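Local coordinates for protein LipS lipolytic enzyme (Unidentified, PDB 4FBL) that probably hydrolyses ester bonds of lipids as a thermostable lipolytic enzyme of the alpha/beta-hydrolase fold, at residues Thr80-Arg85 with Met112-Glu117; Thr134-Gly139 with Glu211-Arg216; Gly147-Asn152 with Glu272-Phe277; Pro215-Pro220 with Asn242-Thr247. One frame throughout, in Å; residues are numbered along the deposited sequence.

How the contacts relate
Contacts 1 and 3 each pair a strand of the central sheet with a helix lying antiparallel to it; their centres are about 17 Å apart. Contact 2 joins helix 129-140 to the end of helix 200-213. Contact 4 shares P215 and R216 with it, its centre about 8 Å away. Contacts 2 and 3 touch where T134 and A138 pack on I148. Contacts 3 and 4 meet at P220, whose O lies 3.0 Å from I148 N, a probable hydrogen bond. Contact 1 touches no other; its nearest atoms are about 4 Å from contact 2 and its centre about 23 Å from that of contact 4. N152 of contact 3 is hydrogen-bonded to O of H259, in the spermidine pocket.

Contact 1. Residues Thr80-Arg85 with Met112-Glu117; sequences TVATPR and MRWLEE
T80 opens the contact by meeting W114 with its methyl group. This is the sheet-and-helix layer of the alpha/beta-hydrolase fold: strand 80-83 lies under helix 101-118. The two run antiparallel at 168°, with their axes 8.9 Å apart. CG2 of T80 is anti to the backbone N, which turns it to the helix, 3.5 Å from CZ3 of W114. The hydroxyl is used elsewhere; OG1 is hydrogen-bonded to S50 O and G49 N. At V81 the side chain points away, to F74 and A75 of helix 68-76 on the other face of the sheet. Its carbonyl still takes part, since V81 O is 3.5 Å from W114 CZ3. A82 points back to the helix. Its CB touches two residues where they lie next to each other, 3.8 Å from W114 CE3 and 3.9 Å from L115 CD2.

The indole of W114 reaches the strand through its six-membered ring. It also makes an edge-to-face contact with Y46 of strand 45-47 and a cation-pi contact with R118. L115 follows W114 on the same helical turn and packs on L55 of strand 52-57. CD2 of L115 lies in the plane of the indole, at its edge, 3.6 Å from CE3.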
loop_
_atom_site.group_PDB
_atom_site.type_symbol
_atom_site.label_atom_id
_atom_site.label_comp_id
_atom_site.label_asym_id
_atom_site.label_seq_id
_atom_site.Cartn_x
_atom_site.Cartn_y
_atom_site.Cartn_z
ATOM N N THR C 80 32.252 7.175 0.924
ATOM C CA THR C 80 31.851 5.764 1.182
ATOM C C THR C 80 30.468 5.530 0.482
ATOM O O THR C 80 29.631 6.466 0.477
ATOM C CB THR C 80 31.792 5.512 2.694
ATOM O OG1 THR C 80 33.117 5.708 3.256
ATOM C CG2 THR C 80 31.330 4.094 3.064
ATOM N N VAL C 81 30.315 4.370 -0.188
ATOM C CA VAL C 81 29.187 4.058 -1.091
ATOM C C VAL C 81 28.666 2.656 -0.781
ATOM O O VAL C 81 29.471 1.696 -0.718
ATOM C CB VAL C 81 29.508 4.167 -2.610
ATOM C CG1 VAL C 81 28.228 3.926 -3.446
ATOM C CG2 VAL C 81 30.023 5.594 -3.007
ATOM N N ALA C 82 27.357 2.531 -0.523
ATOM C CA ALA C 82 26.678 1.191 -0.474
ATOM C C ALA C 82 25.581 1.207 -1.532
ATOM O O ALA C 82 24.614 2.009 -1.409
ATOM C CB ALA C 82 26.059 0.908 0.921
ATOM N N THR C 83 25.698 0.297 -2.530
ATOM C CA THR C 83 24.732 0.134 -3.573
ATOM C C THR C 83 24.291 -1.324 -3.459
ATOM O O THR C 83 24.861 -2.175 -4.110
ATOM C CB THR C 83 25.335 0.355 -4.966
ATOM O OG1 THR C 83 25.984 1.614 -4.905
ATOM C CG2 THR C 83 24.207 0.440 -6.049
ATOM N N PRO C 84 23.279 -1.622 -2.631
ATOM C CA PRO C 84 22.923 -3.039 -2.381
ATOM C C PRO C 84 22.182 -3.708 -3.517
ATOM O O PRO C 84 21.478 -3.042 -4.273
ATOM C CB PRO C 84 21.935 -2.964 -1.168
ATOM C CG PRO C 84 21.397 -1.519 -1.216
ATOM C CD PRO C 84 22.573 -0.686 -1.746
ATOM N N ARG C 85 22.228 -5.039 -3.509
ATOM C CA ARG C 85 21.461 -5.845 -4.441
ATOM C C ARG C 85 20.202 -6.236 -3.613
ATOM O O ARG C 85 20.308 -6.974 -2.629
ATOM C CB ARG C 85 22.235 -7.115 -4.868
ATOM C CG ARG C 85 21.463 -7.906 -5.954
ATOM C CD ARG C 85 22.287 -9.201 -6.385
ATOM N NE ARG C 85 22.662 -9.984 -5.206
ATOM C CZ ARG C 85 21.863 -10.820 -4.560
ATOM N NH1 ARG C 85 20.567 -10.969 -4.879
ATOM N NH2 ARG C 85 22.376 -11.491 -3.574
ATOM N N MET C 112 22.229 0.806 5.668
ATOM C CA MET C 112 22.336 1.994 6.580
ATOM C C MET C 112 23.244 1.612 7.720
ATOM O O MET C 112 24.067 2.403 8.117
ATOM C CB MET C 112 21.007 2.364 7.253
ATOM C CG MET C 112 20.136 3.187 6.350
ATOM S SD MET C 112 18.508 3.516 7.064
ATOM C CE MET C 112 19.027 4.431 8.555
ATOM N N ARG C 113 23.116 0.400 8.256
ATOM C CA ARG C 113 24.006 0.001 9.359
ATOM C C ARG C 113 25.469 -0.111 8.897
ATOM O O ARG C 113 26.375 0.239 9.647
ATOM C CB ARG C 113 23.510 -1.287 10.019
ATOM C CG ARG C 113 22.148 -0.970 10.719
ATOM C CD ARG C 113 21.418 -2.191 11.257
ATOM N NE ARG C 113 20.304 -1.796 12.124
ATOM C CZ ARG C 113 19.335 -2.611 12.551
ATOM N NH1 ARG C 113 19.311 -3.890 12.157
ATOM N NH2 ARG C 113 18.370 -2.137 13.351
ATOM N N TRP C 114 25.691 -0.572 7.672
ATOM C CA TRP C 114 27.050 -0.750 7.120
ATOM C C TRP C 114 27.707 0.637 6.950
ATOM O O TRP C 114 28.908 0.816 7.287
ATOM C CB TRP C 114 26.968 -1.512 5.792
ATOM C CG TRP C 114 28.273 -1.766 5.098
ATOM C CD1 TRP C 114 29.042 -2.891 5.191
ATOM C CD2 TRP C 114 28.962 -0.880 4.160
ATOM N NE1 TRP C 114 30.170 -2.765 4.372
ATOM C CE2 TRP C 114 30.153 -1.545 3.744
ATOM C CE3 TRP C 114 28.698 0.429 3.655
ATOM C CZ2 TRP C 114 31.058 -0.977 2.799
ATOM C CZ3 TRP C 114 29.620 1.027 2.742
ATOM C CH2 TRP C 114 30.796 0.322 2.327
ATOM N N LEU C 115 26.912 1.606 6.470
ATOM C CA LEU C 115 27.390 2.974 6.285
ATOM C C LEU C 115 27.657 3.630 7.621
ATOM O O LEU C 115 28.623 4.306 7.733
ATOM C CB LEU C 115 26.378 3.830 5.505
ATOM C CG LEU C 115 26.203 3.533 4.063
ATOM C CD1 LEU C 115 25.037 4.306 3.478
ATOM C CD2 LEU C 115 27.430 3.797 3.205
ATOM N N GLU C 116 26.836 3.403 8.624
ATOM C CA GLU C 116 27.030 4.030 9.920
ATOM C C GLU C 116 28.278 3.507 10.653
ATOM O O GLU C 116 28.907 4.233 11.360
ATOM C CB GLU C 116 25.814 3.845 10.809
ATOM C CG GLU C 116 24.784 4.859 10.577
ATOM C CD GLU C 116 23.411 4.290 10.848
ATOM O OE1 GLU C 116 22.429 4.922 10.436
ATOM O OE2 GLU C 116 23.284 3.203 11.442
ATOM N N GLU C 117 28.616 2.238 10.492
ATOM C CA GLU C 117 29.939 1.760 10.904
ATOM C C GLU C 117 31.127 2.573 10.346
ATOM O O GLU C 117 32.098 2.764 11.032
ATOM C CB GLU C 117 30.072 0.256 10.532
ATOM C CG GLU C 117 29.263 -0.658 11.499
ATOM C CD GLU C 117 29.131 -2.143 11.010
ATOM O OE1 GLU C 117 29.646 -2.579 9.978
ATOM O OE2 GLU C 117 28.498 -2.925 11.698
#

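Contact 2. Residues Thr134-Gly139 with Glu211-Arg216; sequences TVWAAG and EMLLPR
R216 and G139 make the one hydrogen bond of this contact. NH1 of R216 donates to G139 O at 2.7 Å, nearly straight with an N-H...O angle of 163°. The carbonyl oxygen lies at the guanidinium edge, close to its plane, and the donor lies in the carbonyl plane. The bond places a positive group by the C-terminal end of helix 129-140, where it may offset the partial negative charge. The extended run from CG to NE passes alongside the same oxygen, and CD of R216 is 3.4 Å from G139 O.

The CA atoms of G139 and R216 are 4.9 Å apart. The bare CA of G139 faces L213, whose CB occupies the space a side chain there would need. Helix 129-140 follows the probable nucleophile elbow at S128. Helix 200-213 lies between strands 147-151 and 221-226, the part of the chain where alpha/beta hydrolases commonly carry a cap.

The rest is apolar. L213 and W136 lie side by side and point the same way; L213 CD1 is 3.5 Å from W136 CD1. V135 CG1 meets L214 CD2 at 3.8 Å. From the second subunit, F167 packs on W136, A163 on L213 and A164 on R216.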
loop_
_atom_site.group_PDB
_atom_site.type_symbol
_atom_site.label_atom_id
_atom_site.label_comp_id
_atom_site.label_asym_id
_atom_site.label_seq_id
_atom_site.Cartn_x
_atom_site.Cartn_y
_atom_site.Cartn_z
ATOM N N THR C 134 13.974 5.558 -0.536
ATOM C CA THR C 134 14.749 6.702 -0.103
ATOM C C THR C 134 13.779 7.591 0.747
ATOM O O THR C 134 14.127 8.011 1.880
ATOM C CB THR C 134 15.245 7.474 -1.336
ATOM O OG1 THR C 134 16.197 6.684 -2.036
ATOM C CG2 THR C 134 15.885 8.798 -0.986
ATOM N N VAL C 135 12.571 7.853 0.214
ATOM C CA VAL C 135 11.535 8.590 0.950
ATOM C C VAL C 135 11.152 7.818 2.201
ATOM O O VAL C 135 11.034 8.405 3.243
ATOM C CB VAL C 135 10.311 8.888 0.118
ATOM C CG1 VAL C 135 9.189 9.543 1.023
ATOM C CG2 VAL C 135 10.680 9.855 -0.997
ATOM N N TRP C 136 10.999 6.509 2.122
ATOM C CA TRP C 136 10.633 5.739 3.300
ATOM C C TRP C 136 11.711 5.880 4.356
ATOM O O TRP C 136 11.372 6.018 5.566
ATOM C CB TRP C 136 10.436 4.229 2.969
ATOM C CG TRP C 136 10.358 3.401 4.178
ATOM C CD1 TRP C 136 9.223 3.143 4.977
ATOM C CD2 TRP C 136 11.433 2.662 4.770
ATOM N NE1 TRP C 136 9.570 2.346 6.050
ATOM C CE2 TRP C 136 10.907 2.014 5.948
ATOM C CE3 TRP C 136 12.777 2.473 4.422
ATOM C CZ2 TRP C 136 11.709 1.225 6.816
ATOM C CZ3 TRP C 136 13.578 1.686 5.281
ATOM C CH2 TRP C 136 13.023 1.053 6.463
ATOM N N ALA C 137 12.999 5.784 3.971
ATOM C CA ALA C 137 14.014 5.770 5.072
ATOM C C ALA C 137 14.173 7.179 5.724
ATOM O O ALA C 137 14.361 7.255 6.936
ATOM C CB ALA C 137 15.394 5.271 4.558
ATOM N N ALA C 138 14.046 8.261 4.956
ATOM C CA ALA C 138 14.121 9.604 5.484
ATOM C C ALA C 138 12.904 9.970 6.395
ATOM O O ALA C 138 13.043 10.840 7.282
ATOM C CB ALA C 138 14.263 10.655 4.348
ATOM N N GLY C 139 11.743 9.315 6.163
ATOM C CA GLY C 139 10.524 9.477 7.002
ATOM C C GLY C 139 10.546 8.574 8.240
ATOM O O GLY C 139 10.064 8.936 9.351
ATOM N N GLU C 211 4.535 7.346 0.744
ATOM C CA GLU C 211 3.629 8.460 0.637
ATOM C C GLU C 211 3.079 8.928 2.018
ATOM O O GLU C 211 2.962 10.139 2.273
ATOM C CB GLU C 211 2.440 8.131 -0.280
ATOM C CG GLU C 211 1.671 9.467 -0.563
ATOM C CD GLU C 211 0.418 9.282 -1.537
ATOM O OE1 GLU C 211 0.259 8.233 -2.134
ATOM O OE2 GLU C 211 -0.379 10.209 -1.726
ATOM N N MET C 212 2.637 7.992 2.847
ATOM C CA MET C 212 2.050 8.357 4.160
ATOM C C MET C 212 3.102 8.983 5.166
ATOM O O MET C 212 2.756 9.827 6.020
ATOM C CB MET C 212 1.421 7.100 4.781
ATOM C CG MET C 212 0.335 7.465 5.882
ATOM S SD MET C 212 -0.508 6.060 6.599
ATOM C CE MET C 212 -1.055 5.171 5.067
ATOM N N LEU C 213 4.387 8.589 5.030
ATOM C CA LEU C 213 5.490 9.229 5.769
ATOM C C LEU C 213 5.962 10.641 5.333
ATOM O O LEU C 213 6.696 11.309 6.082
ATOM C CB LEU C 213 6.694 8.328 5.698
ATOM C CG LEU C 213 6.582 7.049 6.469
ATOM C CD1 LEU C 213 7.811 6.077 6.211
ATOM C CD2 LEU C 213 6.553 7.352 7.974
ATOM N N LEU C 214 5.570 11.105 4.150
ATOM C CA LEU C 214 6.071 12.326 3.629
ATOM C C LEU C 214 6.190 13.506 4.642
ATOM O O LEU C 214 7.209 14.156 4.663
ATOM C CB LEU C 214 5.255 12.739 2.409
ATOM C CG LEU C 214 5.581 12.071 1.048
ATOM C CD1 LEU C 214 4.488 12.335 -0.052
ATOM C CD2 LEU C 214 6.931 12.494 0.513
ATOM N N PRO C 215 5.130 13.816 5.455
ATOM C CA PRO C 215 5.171 14.961 6.405
ATOM C C PRO C 215 6.355 14.798 7.398
ATOM O O PRO C 215 6.928 15.755 7.886
ATOM C CB PRO C 215 3.811 14.813 7.167
ATOM C CG PRO C 215 2.892 14.273 6.003
ATOM C CD PRO C 215 3.806 13.151 5.467
ATOM N N ARG C 216 6.758 13.586 7.658
ATOM C CA ARG C 216 7.905 13.333 8.522
ATOM C C ARG C 216 9.285 13.509 7.925
ATOM O O ARG C 216 10.287 13.560 8.675
ATOM C CB ARG C 216 7.851 11.924 8.991
ATOM C CG ARG C 216 6.986 11.647 10.193
ATOM C CD ARG C 216 7.064 10.161 10.262
ATOM N NE ARG C 216 6.944 9.660 11.594
ATOM C CZ ARG C 216 7.851 9.005 12.310
ATOM N NH1 ARG C 216 9.079 8.703 11.900
ATOM N NH2 ARG C 216 7.440 8.631 13.511
#

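Contact 3. Residues Gly147-Asn152 with Glu272-Phe277; sequences GIMPIN and ERSLAF
M149 and F277 form the centre of this contact, a Met-aromatic pair. It joins strand 147-151 to helix 267-279, which lies on the central sheet of the alpha/beta-hydrolase fold. The strand and helix run antiparallel at 164°, and their axes are 9.8 Å apart.

CG of M149 is 3.5 Å from F277 CD2. The sulfur approaches the ring obliquely, with M149 SD 4.8 Å from the centroid of F277. The methionine chain is bent at chi2 (94°) and again at chi3. These bends bring SD beside the ring and carry CE to S274, one helical turn before F277, where CE is 3.9 Å from S274 CB. The ring of F277 also reaches the strand backbone. Its CZ is 3.6 Å from I148 O.

Other residues hold these groups in place. With chi1 at 176°, the ring of F277 swings out from the helix to the sheet. F123 and L222, on the strands flanking 147-151, pack against it, and F74 of helix 68-76 packs on both M149 and S274. The hydroxyl of S274 bonds back to I270 O in its own helix. Just past the strand, the side chain of N152 is hydrogen-bonded to S226 N and to the O of H259, a residue of the spermidine pocket and probably of a Ser-His-Asp triad. At the other end, G147 C lies in the plane of the F277 ring, at its edge, and G147 CA is 3.8 Å from F277 CE2.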
loop_
_atom_site.group_PDB
_atom_site.type_symbol
_atom_site.label_atom_id
_atom_site.label_comp_id
_atom_site.label_asym_id
_atom_site.label_seq_id
_atom_site.Cartn_x
_atom_site.Cartn_y
_atom_site.Cartn_z
ATOM N N GLY C 147 20.570 14.407 3.725
ATOM C CA GLY C 147 19.940 14.786 2.465
ATOM C C GLY C 147 19.495 13.564 1.672
ATOM O O GLY C 147 20.030 12.458 1.851
ATOM N N ILE C 148 18.489 13.729 0.803
ATOM C CA ILE C 148 18.055 12.611 -0.030
ATOM C C ILE C 148 17.872 13.130 -1.488
ATOM O O ILE C 148 17.570 14.312 -1.687
ATOM C CB ILE C 148 16.700 11.903 0.454
ATOM C CG1 ILE C 148 15.596 12.939 0.624
ATOM C CG2 ILE C 148 16.895 11.136 1.803
ATOM C CD1 ILE C 148 14.080 12.416 0.558
ATOM N N MET C 149 18.009 12.201 -2.452
ATOM C CA MET C 149 17.828 12.513 -3.870
ATOM C C MET C 149 16.959 11.393 -4.507
ATOM O O MET C 149 17.455 10.588 -5.214
ATOM C CB MET C 149 19.214 12.535 -4.528
ATOM C CG MET C 149 20.224 13.534 -3.775
ATOM S SD MET C 149 21.220 12.600 -2.530
ATOM C CE MET C 149 22.559 12.130 -3.571
ATOM N N PRO C 150 15.653 11.358 -4.221
ATOM C CA PRO C 150 14.833 10.376 -4.944
ATOM C C PRO C 150 14.714 10.709 -6.467
ATOM O O PRO C 150 14.494 11.848 -6.895
ATOM C CB PRO C 150 13.503 10.446 -4.203
ATOM C CG PRO C 150 13.408 11.933 -3.708
ATOM C CD PRO C 150 14.857 12.343 -3.468
ATOM N N ILE C 151 14.867 9.683 -7.280
ATOM C CA ILE C 151 14.834 9.818 -8.717
ATOM C C ILE C 151 13.644 9.016 -9.265
ATOM O O ILE C 151 13.608 7.789 -9.125
ATOM C CB ILE C 151 16.127 9.211 -9.302
ATOM C CG1 ILE C 151 17.387 9.925 -8.717
ATOM C CG2 ILE C 151 16.152 9.427 -10.815
ATOM C CD1 ILE C 151 18.752 9.238 -9.112
ATOM N N ASN C 152 12.720 9.711 -9.926
ATOM C CA ASN C 152 11.509 9.053 -10.463
ATOM C C ASN C 152 10.811 8.084 -9.477
ATOM O O ASN C 152 10.474 6.948 -9.819
ATOM C CB ASN C 152 11.898 8.312 -11.755
ATOM C CG ASN C 152 12.083 9.243 -12.900
ATOM O OD1 ASN C 152 11.505 10.334 -12.920
ATOM N ND2 ASN C 152 12.936 8.850 -13.870
ATOM N N GLU C 272 26.235 15.068 -11.588
ATOM C CA GLU C 272 26.826 16.416 -11.222
ATOM C C GLU C 272 26.008 17.133 -10.139
ATOM O O GLU C 272 26.536 17.611 -9.136
ATOM C CB GLU C 272 27.000 17.336 -12.465
ATOM C CG GLU C 272 27.876 18.564 -12.196
ATOM C CD GLU C 272 27.190 19.696 -11.330
ATOM O OE1 GLU C 272 25.935 19.899 -11.430
ATOM O OE2 GLU C 272 27.931 20.390 -10.541
ATOM N N ARG C 273 24.703 17.259 -10.347
ATOM C CA ARG C 273 23.852 17.957 -9.337
ATOM C C ARG C 273 23.749 17.164 -8.027
ATOM O O ARG C 273 23.601 17.743 -7.011
ATOM C CB ARG C 273 22.444 18.239 -9.906
ATOM C CG ARG C 273 22.527 19.047 -11.137
ATOM C CD ARG C 273 22.633 20.557 -10.853
ATOM N NE ARG C 273 21.329 21.150 -11.195
ATOM C CZ ARG C 273 21.098 21.939 -12.262
ATOM N NH1 ARG C 273 22.080 22.352 -13.092
ATOM N NH2 ARG C 273 19.883 22.338 -12.504
ATOM N N SER C 274 23.786 15.831 -8.057
ATOM C CA SER C 274 23.730 15.036 -6.828
ATOM C C SER C 274 25.027 15.255 -6.075
ATOM O O SER C 274 24.991 15.429 -4.871
ATOM C CB SER C 274 23.537 13.509 -7.061
ATOM O OG SER C 274 22.289 13.311 -7.786
ATOM N N LEU C 275 26.168 15.241 -6.773
ATOM C CA LEU C 275 27.508 15.509 -6.071
ATOM C C LEU C 275 27.506 16.925 -5.470
ATOM O O LEU C 275 27.897 17.137 -4.299
ATOM C CB LEU C 275 28.642 15.396 -7.103
ATOM C CG LEU C 275 29.111 13.994 -7.485
ATOM C CD1 LEU C 275 30.056 14.017 -8.729
ATOM C CD2 LEU C 275 29.783 13.355 -6.266
ATOM N N ALA C 276 26.996 17.888 -6.240
ATOM C CA ALA C 276 26.888 19.288 -5.758
ATOM C C ALA C 276 26.016 19.404 -4.452
ATOM O O ALA C 276 26.318 20.143 -3.455
ATOM C CB ALA C 276 26.351 20.167 -6.889
ATOM N N PHE C 277 24.922 18.670 -4.479
ATOM C CA PHE C 277 23.974 18.626 -3.393
ATOM C C PHE C 277 24.594 18.023 -2.123
ATOM O O PHE C 277 24.415 18.539 -1.000
ATOM C CB PHE C 277 22.789 17.757 -3.862
ATOM C CG PHE C 277 21.714 17.520 -2.758
ATOM C CD1 PHE C 277 20.828 18.545 -2.385
ATOM C CD2 PHE C 277 21.644 16.303 -2.104
ATOM C CE1 PHE C 277 19.846 18.286 -1.357
ATOM C CE2 PHE C 277 20.705 16.067 -1.060
ATOM C CZ PHE C 277 19.811 17.004 -0.728
#

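Contact 4. Residues Pro215-Pro220 with Asn242-Thr247; sequences PRVKCP and NGIGST
C219 and V217 present their flat peptide carbonyls to the turn at G245 and S246. S246 OG donates to C219 O at 2.7 Å and does so from outside the carbonyl plane, tilted 32° from it. The hydroxyl reaches this oxygen because OG is anti to the carbonyl carbon of S246 (chi1 -43°). V217 O accepts a weak hydrogen bond from G245 N, 2.9 Å long and bent to 129° at the hydrogen. At the start of the contact, P215 CA makes a CA-H...O contact of 3.6 Å with G243 O.

Apolar atoms lie next to the polar ones. V217 CB is 3.7 Å from I244 CG2, and V217 CG1 is 3.7 Å from S246 OG. K218 folds back, and its NZ gives a weak bond to P215 O in its own segment. Two waters bridge K218 O to T247 N; the bond of one of them to T247 N is weak.

Residues 215-220 lead from helix 200-213 into strand 221-226, and residues 242-247 lead from helix 235-243 toward strand 249-254. The contact thus ties together the entries to two neighbouring parallel strands. V217 and C219 rest on A138 of helix 129-140, while P215 packs on P160 of the second subunit.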
loop_
_atom_site.group_PDB
_atom_site.type_symbol
_atom_site.label_atom_id
_atom_site.label_comp_id
_atom_site.label_asym_id
_atom_site.label_seq_id
_atom_site.Cartn_x
_atom_site.Cartn_y
_atom_site.Cartn_z
ATOM N N PRO C 215 5.130 13.816 5.455
ATOM C CA PRO C 215 5.171 14.961 6.405
ATOM C C PRO C 215 6.355 14.798 7.398
ATOM O O PRO C 215 6.928 15.755 7.886
ATOM C CB PRO C 215 3.811 14.813 7.167
ATOM C CG PRO C 215 2.892 14.273 6.003
ATOM C CD PRO C 215 3.806 13.151 5.467
ATOM N N ARG C 216 6.758 13.586 7.658
ATOM C CA ARG C 216 7.905 13.333 8.522
ATOM C C ARG C 216 9.285 13.509 7.925
ATOM O O ARG C 216 10.287 13.560 8.675
ATOM C CB ARG C 216 7.851 11.924 8.991
ATOM C CG ARG C 216 6.986 11.647 10.193
ATOM C CD ARG C 216 7.064 10.161 10.262
ATOM N NE ARG C 216 6.944 9.660 11.594
ATOM C CZ ARG C 216 7.851 9.005 12.310
ATOM N NH1 ARG C 216 9.079 8.703 11.900
ATOM N NH2 ARG C 216 7.440 8.631 13.511
ATOM N N VAL C 217 9.370 13.611 6.608
ATOM C CA VAL C 217 10.692 13.833 5.963
ATOM C C VAL C 217 11.078 15.292 6.164
ATOM O O VAL C 217 10.312 16.143 5.761
ATOM C CB VAL C 217 10.666 13.591 4.439
ATOM C CG1 VAL C 217 12.025 13.922 3.850
ATOM C CG2 VAL C 217 10.274 12.132 4.132
ATOM N N LYS C 218 12.231 15.541 6.798
ATOM C CA LYS C 218 12.657 16.889 7.196
ATOM C C LYS C 218 14.013 17.217 6.580
ATOM O O LYS C 218 14.365 18.349 6.566
ATOM C CB LYS C 218 12.867 17.014 8.761
ATOM C CG LYS C 218 11.573 17.122 9.653
ATOM C CD LYS C 218 10.848 18.570 9.661
ATOM C CE LYS C 218 9.470 18.598 10.433
ATOM N NZ LYS C 218 8.584 17.407 10.049
ATOM N N CYS C 219 14.827 16.237 6.189
ATOM C CA CYS C 219 16.145 16.600 5.662
ATOM C C CYS C 219 16.044 17.315 4.306
ATOM O O CYS C 219 15.049 17.188 3.619
ATOM C CB CYS C 219 17.053 15.362 5.517
ATOM S SG CYS C 219 16.367 14.066 4.365
ATOM N N PRO C 220 17.115 18.023 3.886
ATOM C CA PRO C 220 17.213 18.556 2.512
ATOM C C PRO C 220 16.913 17.522 1.397
ATOM O O PRO C 220 17.259 16.362 1.520
ATOM C CB PRO C 220 18.654 19.088 2.433
ATOM C CG PRO C 220 18.985 19.444 3.807
ATOM C CD PRO C 220 18.271 18.407 4.703
ATOM N N ASN C 242 5.460 18.701 -2.688
ATOM C CA ASN C 242 4.390 19.354 -1.946
ATOM C C ASN C 242 4.108 18.701 -0.588
ATOM O O ASN C 242 3.556 19.357 0.240
ATOM C CB ASN C 242 3.078 19.309 -2.767
ATOM C CG ASN C 242 3.106 20.171 -4.000
ATOM O OD1 ASN C 242 3.701 21.280 -4.030
ATOM N ND2 ASN C 242 2.404 19.687 -5.040
ATOM N N GLY C 243 4.443 17.415 -0.383
ATOM C CA GLY C 243 4.146 16.709 0.857
ATOM C C GLY C 243 5.222 16.601 1.935
ATOM O O GLY C 243 4.907 16.330 3.105
ATOM N N ILE C 244 6.499 16.817 1.589
ATOM C CA ILE C 244 7.511 16.713 2.613
ATOM C C ILE C 244 7.540 17.919 3.529
ATOM O O ILE C 244 7.217 19.038 3.128
ATOM C CB ILE C 244 8.976 16.634 2.012
ATOM C CG1 ILE C 244 9.221 17.775 0.999
ATOM C CG2 ILE C 244 9.238 15.270 1.445
ATOM C CD1 ILE C 244 10.719 17.844 0.580
ATOM N N GLY C 245 8.047 17.705 4.732
ATOM C CA GLY C 245 8.166 18.773 5.736
ATOM C C GLY C 245 9.483 19.490 5.615
ATOM O O GLY C 245 9.684 20.465 6.319
ATOM N N SER C 246 10.398 19.033 4.723
ATOM C CA SER C 246 11.693 19.719 4.502
ATOM C C SER C 246 11.597 21.198 4.178
ATOM O O SER C 246 10.819 21.609 3.324
ATOM C CB SER C 246 12.481 19.010 3.391
ATOM O OG SER C 246 12.365 17.600 3.599
ATOM N N THR C 247 12.420 22.029 4.794
ATOM C CA THR C 247 12.392 23.459 4.424
ATOM C C THR C 247 13.320 23.669 3.226
ATOM O O THR C 247 13.147 24.595 2.460
ATOM C CB THR C 247 12.754 24.377 5.610
ATOM O OG1 THR C 247 14.127 24.201 5.910
ATOM C CG2 THR C 247 12.014 23.953 6.891
HETATM O O HOH W 1 15.234 20.611 4.893
HETATM O O HOH W 2 13.314 20.947 7.397
#